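Local atomic coordinates of dihydrophenazinedicarboxylate synthase (Burkholderia, PDB entry 4HMW), a protein that uses FMN and molecular oxygen to catalyse several oxidations in the terminal steps of phenazine antibiotic biosynthesis. Residues R194-R200 with T211-P215; I31-W37 with M185-A189; G96-G100 with M112-A117. One frame throughout, in Å; residues are numbered along the deposited sequence.

Contact 1 of 3, residues R194-R200 with T211-P215; sequences RLHRRLR and TQLQP. With FMN (flavin mononucleotide), chain C.
The guanidinium group of Arg198 lies between Leu213 and the flavin mononucleotide. CD1 of Leu213 rests over one face, toward its rim, and O3' of the ribityl chain lies above the centre of the opposite face. At its edge, NH2 gives an in-plane, nearly straight bond to phosphate oxygen O2P of FMN (2.9 Å, 168°), while NH1 donates to the Gln214 backbone O at 2.9 Å, with that oxygen tilted out of the guanidinium plane. The Arg198 chain bends at chi3 (65°), which turns the group along the ribityl chain toward the phosphate. The other methyl of Leu213, CD2, is directed at Arg200, whose guanidinium also receives Leu213 CD1 over a face, 3.6 Å from its NH2; one leucine thus packs against two arginines. Pro215 closes the far end, its CB 4.0 Å from CD2 of the His196 ring and its CD against CD2 of Leu195.

Behind these side chains runs an antiparallel pairing. Arg200 and Thr211 form a hydrogen-bonded pair, with Arg200 N reaching Thr211 O at 2.8 Å, and Leu213 N continues the pairing to Arg198 O. Alongside this bond a water links the segments, donating to His196 O and Leu213 O and accepting from Arg198 N. Further out, Glu186 forms a salt bridge with Arg198 NE, and NH1 also donates to Ser146 OG of the second subunit; together they fix the guanidinium's rotation. The terminal carboxylate of Pro215 is held by Ser143 and Gln145 of the second subunit. This is the C-terminal beta hairpin of the pyridoxamine 5'-phosphate oxidase family, which here joins dimer contacts to the FMN phosphate site.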
loop_
_atom_site.group_PDB
_atom_site.type_symbol
_atom_site.label_atom_id
_atom_site.label_comp_id
_atom_site.label_asym_id
_atom_site.label_seq_id
_atom_site.Cartn_x
_atom_site.Cartn_y
_atom_site.Cartn_z
ATOM N N ARG B 194 -18.229 13.918 -2.272
ATOM C CA ARG B 194 -16.861 14.118 -1.761
ATOM C C ARG B 194 -16.740 14.115 -0.233
ATOM O O ARG B 194 -15.636 14.220 0.310
ATOM C CB ARG B 194 -16.220 15.408 -2.328
ATOM C CG ARG B 194 -15.970 15.367 -3.847
ATOM C CD ARG B 194 -15.281 16.608 -4.356
ATOM N NE ARG B 194 -15.199 16.607 -5.814
ATOM C CZ ARG B 194 -14.117 16.284 -6.519
ATOM N NH1 ARG B 194 -12.994 15.935 -5.917
ATOM N NH2 ARG B 194 -14.165 16.331 -7.839
ATOM N N LEU B 195 -17.858 13.979 0.490
ATOM C CA LEU B 195 -17.762 13.873 1.948
ATOM C C LEU B 195 -17.625 12.383 2.247
ATOM O O LEU B 195 -18.585 11.686 2.641
ATOM C CB LEU B 195 -18.969 14.506 2.659
ATOM C CG LEU B 195 -18.590 15.066 4.040
ATOM C CD1 LEU B 195 -19.701 15.864 4.667
ATOM C CD2 LEU B 195 -18.121 13.984 4.980
ATOM N N HIS B 196 -16.423 11.871 2.028
ATOM C CA HIS B 196 -16.231 10.432 2.145
ATOM C C HIS B 196 -16.493 9.965 3.572
ATOM O O HIS B 196 -16.268 10.728 4.520
ATOM C CB HIS B 196 -14.790 10.106 1.742
ATOM C CG HIS B 196 -14.418 10.652 0.412
ATOM N ND1 HIS B 196 -15.182 10.419 -0.707
ATOM C CD2 HIS B 196 -13.395 11.441 0.015
ATOM C CE1 HIS B 196 -14.627 11.011 -1.752
ATOM N NE2 HIS B 196 -13.546 11.651 -1.339
ATOM N N ARG B 197 -16.933 8.715 3.724
ATOM C CA ARG B 197 -17.200 8.118 5.030
ATOM C C ARG B 197 -15.905 7.575 5.571
ATOM O O ARG B 197 -15.294 6.724 4.940
ATOM C CB ARG B 197 -18.189 6.946 4.906
ATOM C CG ARG B 197 -19.623 7.325 4.775
ATOM C CD ARG B 197 -20.036 7.827 3.405
ATOM N NE ARG B 197 -19.729 6.965 2.256
ATOM C CZ ARG B 197 -20.470 5.956 1.810
ATOM N NH1 ARG B 197 -21.555 5.552 2.449
ATOM N NH2 ARG B 197 -20.083 5.331 0.721
ATOM N N ARG B 198 -15.509 8.051 6.745
ATOM C CA ARG B 198 -14.239 7.662 7.370
ATOM C C ARG B 198 -14.500 7.275 8.799
ATOM O O ARG B 198 -14.935 8.087 9.586
ATOM C CB ARG B 198 -13.243 8.815 7.358
ATOM C CG ARG B 198 -12.868 9.335 5.953
ATOM C CD ARG B 198 -11.719 10.314 6.062
ATOM N NE ARG B 198 -10.510 9.656 6.551
ATOM C CZ ARG B 198 -9.366 10.278 6.863
ATOM N NH1 ARG B 198 -9.270 11.595 6.763
ATOM N NH2 ARG B 198 -8.321 9.557 7.286
ATOM N N LEU B 199 -14.253 6.006 9.122
ATOM C CA LEU B 199 -14.471 5.485 10.459
ATOM C C LEU B 199 -13.168 4.937 10.977
ATOM O O LEU B 199 -12.609 3.967 10.435
ATOM C CB LEU B 199 -15.520 4.353 10.410
ATOM C CG LEU B 199 -15.845 3.695 11.756
ATOM C CD1 LEU B 199 -16.559 4.654 12.713
ATOM C CD2 LEU B 199 -16.710 2.454 11.504
ATOM N N ARG B 200 -12.686 5.540 12.045
ATOM C CA ARG B 200 -11.450 5.127 12.696
ATOM C C ARG B 200 -11.716 4.365 13.987
ATOM O O ARG B 200 -12.513 4.798 14.804
ATOM C CB ARG B 200 -10.573 6.353 12.996
ATOM C CG ARG B 200 -9.396 6.033 13.907
ATOM C CD ARG B 200 -8.608 7.262 14.330
ATOM N NE ARG B 200 -7.924 7.942 13.255
ATOM C CZ ARG B 200 -7.526 9.222 13.313
ATOM N NH1 ARG B 200 -7.805 9.971 14.386
ATOM N NH2 ARG B 200 -6.879 9.775 12.283
ATOM N N THR B 211 -14.134 6.956 15.969
ATOM C CA THR B 211 -14.281 8.351 15.584
ATOM C C THR B 211 -14.611 8.439 14.103
ATOM O O THR B 211 -14.099 7.660 13.318
ATOM C CB THR B 211 -12.925 9.122 15.769
ATOM O OG1 THR B 211 -12.242 8.677 16.956
ATOM C CG2 THR B 211 -13.125 10.633 15.811
ATOM N N GLN B 212 -15.445 9.409 13.719
ATOM C CA GLN B 212 -15.632 9.727 12.308
ATOM C C GLN B 212 -14.680 10.870 11.958
ATOM O O GLN B 212 -14.500 11.777 12.746
ATOM C CB GLN B 212 -17.073 10.157 12.007
ATOM C CG GLN B 212 -18.102 9.052 12.263
ATOM C CD GLN B 212 -19.526 9.533 12.017
ATOM O OE1 GLN B 212 -19.819 10.725 12.140
ATOM N NE2 GLN B 212 -20.414 8.614 11.658
ATOM N N LEU B 213 -14.073 10.809 10.783
ATOM C CA LEU B 213 -13.059 11.795 10.382
ATOM C C LEU B 213 -13.503 12.636 9.185
ATOM O O LEU B 213 -14.260 12.175 8.316
ATOM C CB LEU B 213 -11.726 11.101 10.018
ATOM C CG LEU B 213 -11.191 10.107 11.032
ATOM C CD1 LEU B 213 -9.942 9.448 10.478
ATOM C CD2 LEU B 213 -10.884 10.736 12.390
ATOM N N GLN B 214 -12.977 13.851 9.107
ATOM C CA GLN B 214 -13.192 14.700 7.933
ATOM C C GLN B 214 -12.355 14.196 6.753
ATOM O O GLN B 214 -11.259 13.683 6.926
ATOM C CB GLN B 214 -12.865 16.153 8.258
ATOM C CG GLN B 214 -13.775 16.762 9.332
ATOM C CD GLN B 214 -13.443 18.200 9.634
ATOM O OE1 GLN B 214 -13.351 19.031 8.730
ATOM N NE2 GLN B 214 -13.269 18.514 10.918
ATOM N N PRO B 215 -12.907 14.271 5.536
ATOM C CA PRO B 215 -12.258 13.743 4.340
ATOM C C PRO B 215 -11.084 14.562 3.816
ATOM O O PRO B 215 -10.207 13.961 3.110
ATOM C CB PRO B 215 -13.364 13.794 3.301
ATOM C CG PRO B 215 -14.287 14.879 3.755
ATOM C CD PRO B 215 -14.245 14.812 5.259
ATOM O OXT PRO B 215 -10.989 15.798 4.051
HETATM N N1 FMN C . -5.820 12.275 -0.050
HETATM C C2 FMN C . -4.982 13.340 -0.230
HETATM O O2 FMN C . -4.718 14.082 0.699
HETATM N N3 FMN C . -4.392 13.546 -1.448
HETATM C C4 FMN C . -4.685 12.730 -2.513
HETATM O O4 FMN C . -4.131 12.955 -3.608
HETATM C C4A FMN C . -5.558 11.663 -2.346
HETATM N N5 FMN C . -5.893 10.849 -3.414
HETATM C C5A FMN C . -6.746 9.765 -3.187
HETATM C C6 FMN C . -7.052 8.933 -4.242
HETATM C C7 FMN C . -7.868 7.836 -4.051
HETATM C C7M FMN C . -8.169 6.969 -5.222
HETATM C C8 FMN C . -8.419 7.588 -2.799
HETATM C C8M FMN C . -9.288 6.398 -2.563
HETATM C C9 FMN C . -8.112 8.419 -1.738
HETATM C C9A FMN C . -7.310 9.536 -1.934
HETATM N N10 FMN C . -6.994 10.421 -0.869
HETATM C C10 FMN C . -6.130 11.461 -1.098
HETATM C "C1'" FMN C . -7.530 10.280 0.510
HETATM C "C2'" FMN C . -6.567 9.492 1.402
HETATM O "O2'" FMN C . -6.604 8.088 1.106
HETATM C "C3'" FMN C . -6.862 9.685 2.890
HETATM O "O3'" FMN C . -8.200 9.300 3.125
HETATM C "C4'" FMN C . -6.599 11.135 3.341
HETATM O "O4'" FMN C . -5.550 11.688 2.567
HETATM C "C5'" FMN C . -6.354 11.224 4.838
HETATM O "O5'" FMN C . -5.292 10.371 5.212
HETATM P P FMN C . -4.594 10.494 6.643
HETATM O O1P FMN C . -3.728 11.740 6.640
HETATM O O2P FMN C . -5.705 10.613 7.697
HETATM O O3P FMN C . -3.747 9.274 6.768
HETATM O O HOH W 1 -16.405 10.780 7.345
HETATM O O HOH W 2 -9.408 9.722 16.887
#

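Contact 2 of 3, residues I31-W37 with M185-A189; sequences ITLLKRW and MEFWA. With FMN (flavin mononucleotide), chain C.
Residues 31-37 form part of a helix that packs against strand segment 185-189 at a shallow angle, their axes 10.0 Å apart at closest approach and their N-to-C directions 36° apart. No hydrogen bond links the two backbones; side chains fill the space between them, and the nearest CA atoms, those of Leu34 and Phe187, are 8.3 Å apart.

Phe187 is central to the interface. Leu33 sets its CD2 methyl squarely over the phenyl face, 3.6 Å from the ring centroid, in a CH-pi contact, with CG anti to the backbone N (chi1 -175°), a torsion that directs the branch to the ring. The edge of the same phenyl ring is directed at the face of Trp37 in a T-shaped stack, with centroids 5.2 Å apart and planes at 87°. CB of Phe187 also lies over the six-membered ring of Trp37, while the indole rim reaches the strand backbone, CH2 being 3.7 Å from Trp188 O. Toward the start of the strand, Met185 bends at chi3 and brings its CE methyl to 4.0 Å from CB of Leu34. Its SD lies 4.4 Å from CD1 of Ile31.

Phe20 meets Trp37 edge-to-face and also touches Leu33 and Phe187, extending the apolar cluster. Trp188 points away from the helix: its six-membered ring meets the flavin dimethylbenzene end, CH2 lying 3.4 Å from C8M of FMN. One strand therefore faces two ways, its Met185 and Phe187 side chains entering the helix-on-sheet hydrophobic core and Trp188 lining the FMN pocket.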
loop_
_atom_site.group_PDB
_atom_site.type_symbol
_atom_site.label_atom_id
_atom_site.label_comp_id
_atom_site.label_asym_id
_atom_site.label_seq_id
_atom_site.Cartn_x
_atom_site.Cartn_y
_atom_site.Cartn_z
ATOM N N ILE B 31 -12.492 -6.139 13.541
ATOM C CA ILE B 31 -12.336 -7.314 12.694
ATOM C C ILE B 31 -13.685 -7.789 12.159
ATOM O O ILE B 31 -13.773 -8.297 11.034
ATOM C CB ILE B 31 -11.635 -8.455 13.431
ATOM C CG1 ILE B 31 -10.202 -8.058 13.798
ATOM C CG2 ILE B 31 -11.594 -9.665 12.579
ATOM C CD1 ILE B 31 -9.285 -7.822 12.613
ATOM N N THR B 32 -14.741 -7.603 12.954
ATOM C CA THR B 32 -16.088 -7.962 12.514
ATOM C C THR B 32 -16.437 -7.188 11.231
ATOM O O THR B 32 -16.992 -7.751 10.290
ATOM C CB THR B 32 -17.132 -7.630 13.603
ATOM O OG1 THR B 32 -16.841 -8.381 14.790
ATOM C CG2 THR B 32 -18.553 -7.926 13.147
ATOM N N LEU B 33 -16.090 -5.901 11.197
ATOM C CA LEU B 33 -16.415 -5.044 10.059
ATOM C C LEU B 33 -15.503 -5.380 8.877
ATOM O O LEU B 33 -15.938 -5.394 7.730
ATOM C CB LEU B 33 -16.294 -3.562 10.439
ATOM C CG LEU B 33 -16.711 -2.538 9.386
ATOM C CD1 LEU B 33 -18.134 -2.789 8.942
ATOM C CD2 LEU B 33 -16.557 -1.086 9.869
ATOM N N LEU B 34 -14.240 -5.677 9.168
ATOM C CA LEU B 34 -13.323 -6.116 8.118
ATOM C C LEU B 34 -13.868 -7.333 7.386
ATOM O O LEU B 34 -13.870 -7.386 6.163
ATOM C CB LEU B 34 -11.940 -6.408 8.714
ATOM C CG LEU B 34 -10.881 -7.086 7.849
ATOM C CD1 LEU B 34 -10.580 -6.248 6.632
ATOM C CD2 LEU B 34 -9.604 -7.337 8.715
ATOM N N LYS B 35 -14.334 -8.316 8.137
ATOM C CA LYS B 35 -14.886 -9.505 7.510
ATOM C C LYS B 35 -16.133 -9.214 6.697
ATOM O O LYS B 35 -16.347 -9.825 5.636
ATOM C CB LYS B 35 -15.153 -10.595 8.533
ATOM C CG LYS B 35 -13.890 -11.165 9.170
ATOM C CD LYS B 35 -14.231 -12.333 10.127
ATOM C CE LYS B 35 -12.973 -12.861 10.748
ATOM N NZ LYS B 35 -13.263 -13.734 11.896
ATOM N N ARG B 36 -16.972 -8.308 7.197
ATOM C CA ARG B 36 -18.199 -7.981 6.470
ATOM C C ARG B 36 -17.843 -7.334 5.144
ATOM O O ARG B 36 -18.405 -7.666 4.102
ATOM C CB ARG B 36 -19.078 -7.027 7.278
ATOM C CG ARG B 36 -19.871 -7.667 8.396
ATOM C CD ARG B 36 -20.823 -6.641 9.034
ATOM N NE ARG B 36 -21.199 -7.067 10.373
ATOM C CZ ARG B 36 -21.773 -6.287 11.275
ATOM N NH1 ARG B 36 -22.053 -5.031 10.970
ATOM N NH2 ARG B 36 -22.068 -6.778 12.485
ATOM N N TRP B 37 -16.882 -6.393 5.186
ATOM C CA TRP B 37 -16.455 -5.713 4.004
ATOM C C TRP B 37 -15.845 -6.664 2.981
ATOM O O TRP B 37 -16.110 -6.519 1.775
ATOM C CB TRP B 37 -15.514 -4.520 4.311
ATOM C CG TRP B 37 -16.230 -3.269 4.665
ATOM C CD1 TRP B 37 -17.481 -3.157 5.198
ATOM C CD2 TRP B 37 -15.753 -1.918 4.479
ATOM N NE1 TRP B 37 -17.827 -1.830 5.321
ATOM C CE2 TRP B 37 -16.786 -1.047 4.902
ATOM C CE3 TRP B 37 -14.583 -1.383 3.976
ATOM C CZ2 TRP B 37 -16.669 0.352 4.830
ATOM C CZ3 TRP B 37 -14.445 -0.000 3.932
ATOM C CH2 TRP B 37 -15.488 0.854 4.352
ATOM N N MET B 185 -7.516 0.700 13.119
ATOM C CA MET B 185 -8.010 0.468 11.763
ATOM C C MET B 185 -8.829 1.636 11.264
ATOM O O MET B 185 -9.474 2.294 12.025
ATOM C CB MET B 185 -8.882 -0.780 11.713
ATOM C CG MET B 185 -8.082 -2.004 11.992
ATOM S SD MET B 185 -8.953 -3.546 11.848
ATOM C CE MET B 185 -9.732 -3.412 10.311
ATOM N N GLU B 186 -8.786 1.892 9.965
ATOM C CA GLU B 186 -9.701 2.864 9.384
ATOM C C GLU B 186 -10.404 2.249 8.226
ATOM O O GLU B 186 -9.792 1.507 7.401
ATOM C CB GLU B 186 -9.014 4.145 8.857
ATOM C CG GLU B 186 -10.108 5.148 8.331
ATOM C CD GLU B 186 -9.629 6.334 7.463
ATOM O OE1 GLU B 186 -8.424 6.738 7.535
ATOM O OE2 GLU B 186 -10.496 6.891 6.722
ATOM N N PHE B 187 -11.696 2.555 8.160
ATOM C CA PHE B 187 -12.563 2.127 7.073
ATOM C C PHE B 187 -12.968 3.377 6.327
ATOM O O PHE B 187 -13.497 4.313 6.927
ATOM C CB PHE B 187 -13.768 1.437 7.663
ATOM C CG PHE B 187 -13.436 0.129 8.331
ATOM C CD1 PHE B 187 -12.977 0.122 9.638
ATOM C CD2 PHE B 187 -13.578 -1.071 7.669
ATOM C CE1 PHE B 187 -12.636 -1.036 10.261
ATOM C CE2 PHE B 187 -13.257 -2.255 8.308
ATOM C CZ PHE B 187 -12.778 -2.231 9.616
ATOM N N TRP B 188 -12.715 3.400 5.027
ATOM C CA TRP B 188 -12.991 4.571 4.168
ATOM C C TRP B 188 -13.858 4.181 2.984
ATOM O O TRP B 188 -13.565 3.210 2.307
ATOM C CB TRP B 188 -11.663 5.094 3.655
ATOM C CG TRP B 188 -11.644 6.361 2.813
ATOM C CD1 TRP B 188 -11.317 7.604 3.244
ATOM C CD2 TRP B 188 -11.911 6.494 1.411
ATOM N NE1 TRP B 188 -11.338 8.507 2.220
ATOM C CE2 TRP B 188 -11.671 7.856 1.069
ATOM C CE3 TRP B 188 -12.253 5.601 0.400
ATOM C CZ2 TRP B 188 -11.828 8.342 -0.219
ATOM C CZ3 TRP B 188 -12.383 6.090 -0.891
ATOM C CH2 TRP B 188 -12.172 7.445 -1.186
ATOM N N ALA B 189 -14.923 4.939 2.724
ATOM C CA ALA B 189 -15.798 4.632 1.601
ATOM C C ALA B 189 -16.143 5.917 0.876
ATOM O O ALA B 189 -16.682 6.842 1.452
ATOM C CB ALA B 189 -17.041 3.935 2.058
HETATM N N1 FMN C . -5.820 12.275 -0.050
HETATM C C2 FMN C . -4.982 13.340 -0.230
HETATM O O2 FMN C . -4.718 14.082 0.699
HETATM N N3 FMN C . -4.392 13.546 -1.448
HETATM C C4 FMN C . -4.685 12.730 -2.513
HETATM O O4 FMN C . -4.131 12.955 -3.608
HETATM C C4A FMN C . -5.558 11.663 -2.346
HETATM N N5 FMN C . -5.893 10.849 -3.414
HETATM C C5A FMN C . -6.746 9.765 -3.187
HETATM C C6 FMN C . -7.052 8.933 -4.242
HETATM C C7 FMN C . -7.868 7.836 -4.051
HETATM C C7M FMN C . -8.169 6.969 -5.222
HETATM C C8 FMN C . -8.419 7.588 -2.799
HETATM C C8M FMN C . -9.288 6.398 -2.563
HETATM C C9 FMN C . -8.112 8.419 -1.738
HETATM C C9A FMN C . -7.310 9.536 -1.934
HETATM N N10 FMN C . -6.994 10.421 -0.869
HETATM C C10 FMN C . -6.130 11.461 -1.098
HETATM C "C1'" FMN C . -7.530 10.280 0.510
HETATM C "C2'" FMN C . -6.567 9.492 1.402
HETATM O "O2'" FMN C . -6.604 8.088 1.106
HETATM C "C3'" FMN C . -6.862 9.685 2.890
HETATM O "O3'" FMN C . -8.200 9.300 3.125
HETATM C "C4'" FMN C . -6.599 11.135 3.341
HETATM O "O4'" FMN C . -5.550 11.688 2.567
HETATM C "C5'" FMN C . -6.354 11.224 4.838
HETATM O "O5'" FMN C . -5.292 10.371 5.212
HETATM P P FMN C . -4.594 10.494 6.643
HETATM O O1P FMN C . -3.728 11.740 6.640
HETATM O O2P FMN C . -5.705 10.613 7.697
HETATM O O3P FMN C . -3.747 9.274 6.768
#

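Contact 3 of 3, residues G96-G100 with M112-A117; sequences GWASG and MISGQA
Gly100 and Ile113 are paired in the beta hairpin of strands 97-104 and 109-119, part of the antiparallel sheet of the FMN-binding split beta-barrel of the pyridoxamine 5'-phosphate oxidase family. The two strand segments run 166° apart. Backbone hydrogen bonds set their register. Gly100 N gives a short bond to Ile113 O (2.7 Å), returned from Ile113 N to Gly100 O, and Ala98 exchanges a second reciprocal couple with Gly115, Ala98 N to Gly115 O and Gly115 N to Ala98 O, both 2.9 Å. At the helix exit, Gly96 has positive phi, and its O accepts a weak, 3.3 Å bond from Ala117 N.

CA-H...O contacts from residues of the non-hydrogen-bonded pairs reach carbonyls that already accept a backbone N-H. Ser99 CA lies 3.2 Å from Ile113 O, and Gly115 O receives Trp97 CA as well as Ala98 N.

Among the side chains, Trp97 and Gln116 extend side by side in the same direction with ring and amide planes 53° apart. The aliphatic part of Gln116 lies alongside the indole, its CG 3.7 Å from Trp97 CE3, and its amide carbon CD lies over the ring face. Beyond the hairpin, Trp97 packs on Gly61 of the second subunit, while Ala98 and Ile113 meet Leu180 of strand 175-182.

The hydroxyls of Ser99 and Ser114 share one face at the dimer interface, where they bond to Ser65 OG and Ile63 O of the second subunit, respectively. Across the hairpin, Ser99 OG and Ser114 OG stand 3.0 Å apart.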
loop_
_atom_site.group_PDB
_atom_site.type_symbol
_atom_site.label_atom_id
_atom_site.label_comp_id
_atom_site.label_asym_id
_atom_site.label_seq_id
_atom_site.Cartn_x
_atom_site.Cartn_y
_atom_site.Cartn_z
ATOM N N GLY B 96 8.948 -4.474 14.622
ATOM C CA GLY B 96 7.615 -4.977 14.981
ATOM C C GLY B 96 6.398 -4.317 14.333
ATOM O O GLY B 96 5.452 -5.008 13.932
ATOM N N TRP B 97 6.404 -2.990 14.268
ATOM C CA TRP B 97 5.254 -2.256 13.743
ATOM C C TRP B 97 5.067 -2.546 12.253
ATOM O O TRP B 97 6.040 -2.693 11.485
ATOM C CB TRP B 97 5.433 -0.758 13.951
ATOM C CG TRP B 97 5.637 -0.255 15.349
ATOM C CD1 TRP B 97 6.797 0.306 15.828
ATOM C CD2 TRP B 97 4.700 -0.230 16.445
ATOM N NE1 TRP B 97 6.626 0.696 17.135
ATOM C CE2 TRP B 97 5.363 0.366 17.547
ATOM C CE3 TRP B 97 3.375 -0.640 16.609
ATOM C CZ2 TRP B 97 4.737 0.564 18.787
ATOM C CZ3 TRP B 97 2.753 -0.446 17.853
ATOM C CH2 TRP B 97 3.449 0.132 18.925
ATOM N N ALA B 98 3.809 -2.643 11.838
ATOM C CA ALA B 98 3.483 -2.782 10.424
ATOM C C ALA B 98 2.147 -2.132 10.134
ATOM O O ALA B 98 1.302 -1.953 11.025
ATOM C CB ALA B 98 3.447 -4.212 10.012
ATOM N N SER B 99 1.923 -1.842 8.859
ATOM C CA SER B 99 0.627 -1.305 8.440
ATOM C C SER B 99 0.267 -1.950 7.133
ATOM O O SER B 99 1.115 -2.103 6.270
ATOM C CB SER B 99 0.717 0.211 8.271
ATOM O OG SER B 99 -0.542 0.738 7.893
ATOM N N GLY B 100 -0.990 -2.336 6.989
ATOM C CA GLY B 100 -1.452 -2.917 5.749
ATOM C C GLY B 100 -2.599 -2.106 5.179
ATOM O O GLY B 100 -3.408 -1.625 5.929
ATOM N N MET B 112 -7.368 0.387 6.301
ATOM C CA MET B 112 -6.011 0.507 6.837
ATOM C C MET B 112 -5.949 -0.277 8.126
ATOM O O MET B 112 -6.811 -0.103 8.979
ATOM C CB MET B 112 -5.683 1.942 7.170
ATOM C CG MET B 112 -4.298 2.097 7.744
ATOM S SD MET B 112 -3.951 3.661 8.551
ATOM C CE MET B 112 -4.749 3.363 10.139
ATOM N N ILE B 113 -4.935 -1.132 8.257
ATOM C CA ILE B 113 -4.750 -1.981 9.435
ATOM C C ILE B 113 -3.364 -1.699 9.952
ATOM O O ILE B 113 -2.382 -2.027 9.306
ATOM C CB ILE B 113 -4.882 -3.467 9.046
ATOM C CG1 ILE B 113 -6.199 -3.685 8.288
ATOM C CG2 ILE B 113 -4.814 -4.414 10.252
ATOM C CD1 ILE B 113 -6.259 -4.960 7.465
ATOM N N SER B 114 -3.257 -1.042 11.092
ATOM C CA SER B 114 -1.945 -0.755 11.659
ATOM C C SER B 114 -1.786 -1.498 12.962
ATOM O O SER B 114 -2.673 -1.473 13.810
ATOM C CB SER B 114 -1.769 0.739 11.876
ATOM O OG SER B 114 -1.566 1.389 10.642
ATOM N N GLY B 115 -0.652 -2.181 13.105
ATOM C CA GLY B 115 -0.466 -3.016 14.253
ATOM C C GLY B 115 0.936 -3.552 14.370
ATOM O O GLY B 115 1.906 -2.907 13.968
ATOM N N GLN B 116 1.022 -4.718 14.996
ATOM C CA GLN B 116 2.252 -5.480 15.082
ATOM C C GLN B 116 2.056 -6.859 14.478
ATOM O O GLN B 116 0.976 -7.442 14.560
ATOM C CB GLN B 116 2.667 -5.593 16.539
ATOM C CG GLN B 116 3.168 -4.282 17.120
ATOM C CD GLN B 116 3.516 -4.411 18.586
ATOM O OE1 GLN B 116 4.526 -5.038 18.949
ATOM N NE2 GLN B 116 2.668 -3.851 19.442
ATOM N N ALA B 117 3.108 -7.369 13.846
ATOM C CA ALA B 117 3.063 -8.695 13.270
ATOM C C ALA B 117 3.584 -9.694 14.277
ATOM O O ALA B 117 4.715 -9.604 14.706
ATOM C CB ALA B 117 3.906 -8.737 12.016
#

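All three contacts reach one antiparallel sheet. Contact 3 is nested within the chain loop closed by contact 2, whereas contact 1 follows both in sequence. Contacts 1 and 2 have centres 13 Å apart and meet through neighbouring strands 184-189 and 197-204; both touch FMN. Strand 184-189 also borders strand 109-119, linking contact 2 to contact 3, 15 Å away between centres. Contacts 1 and 3 are farther separated, about 21 Å between centres, and do not touch, yet both meet the second subunit. The helix-backed strand of contact 2 therefore lies between two hairpins, connecting the protein core with the dimer interface and the cofactor site.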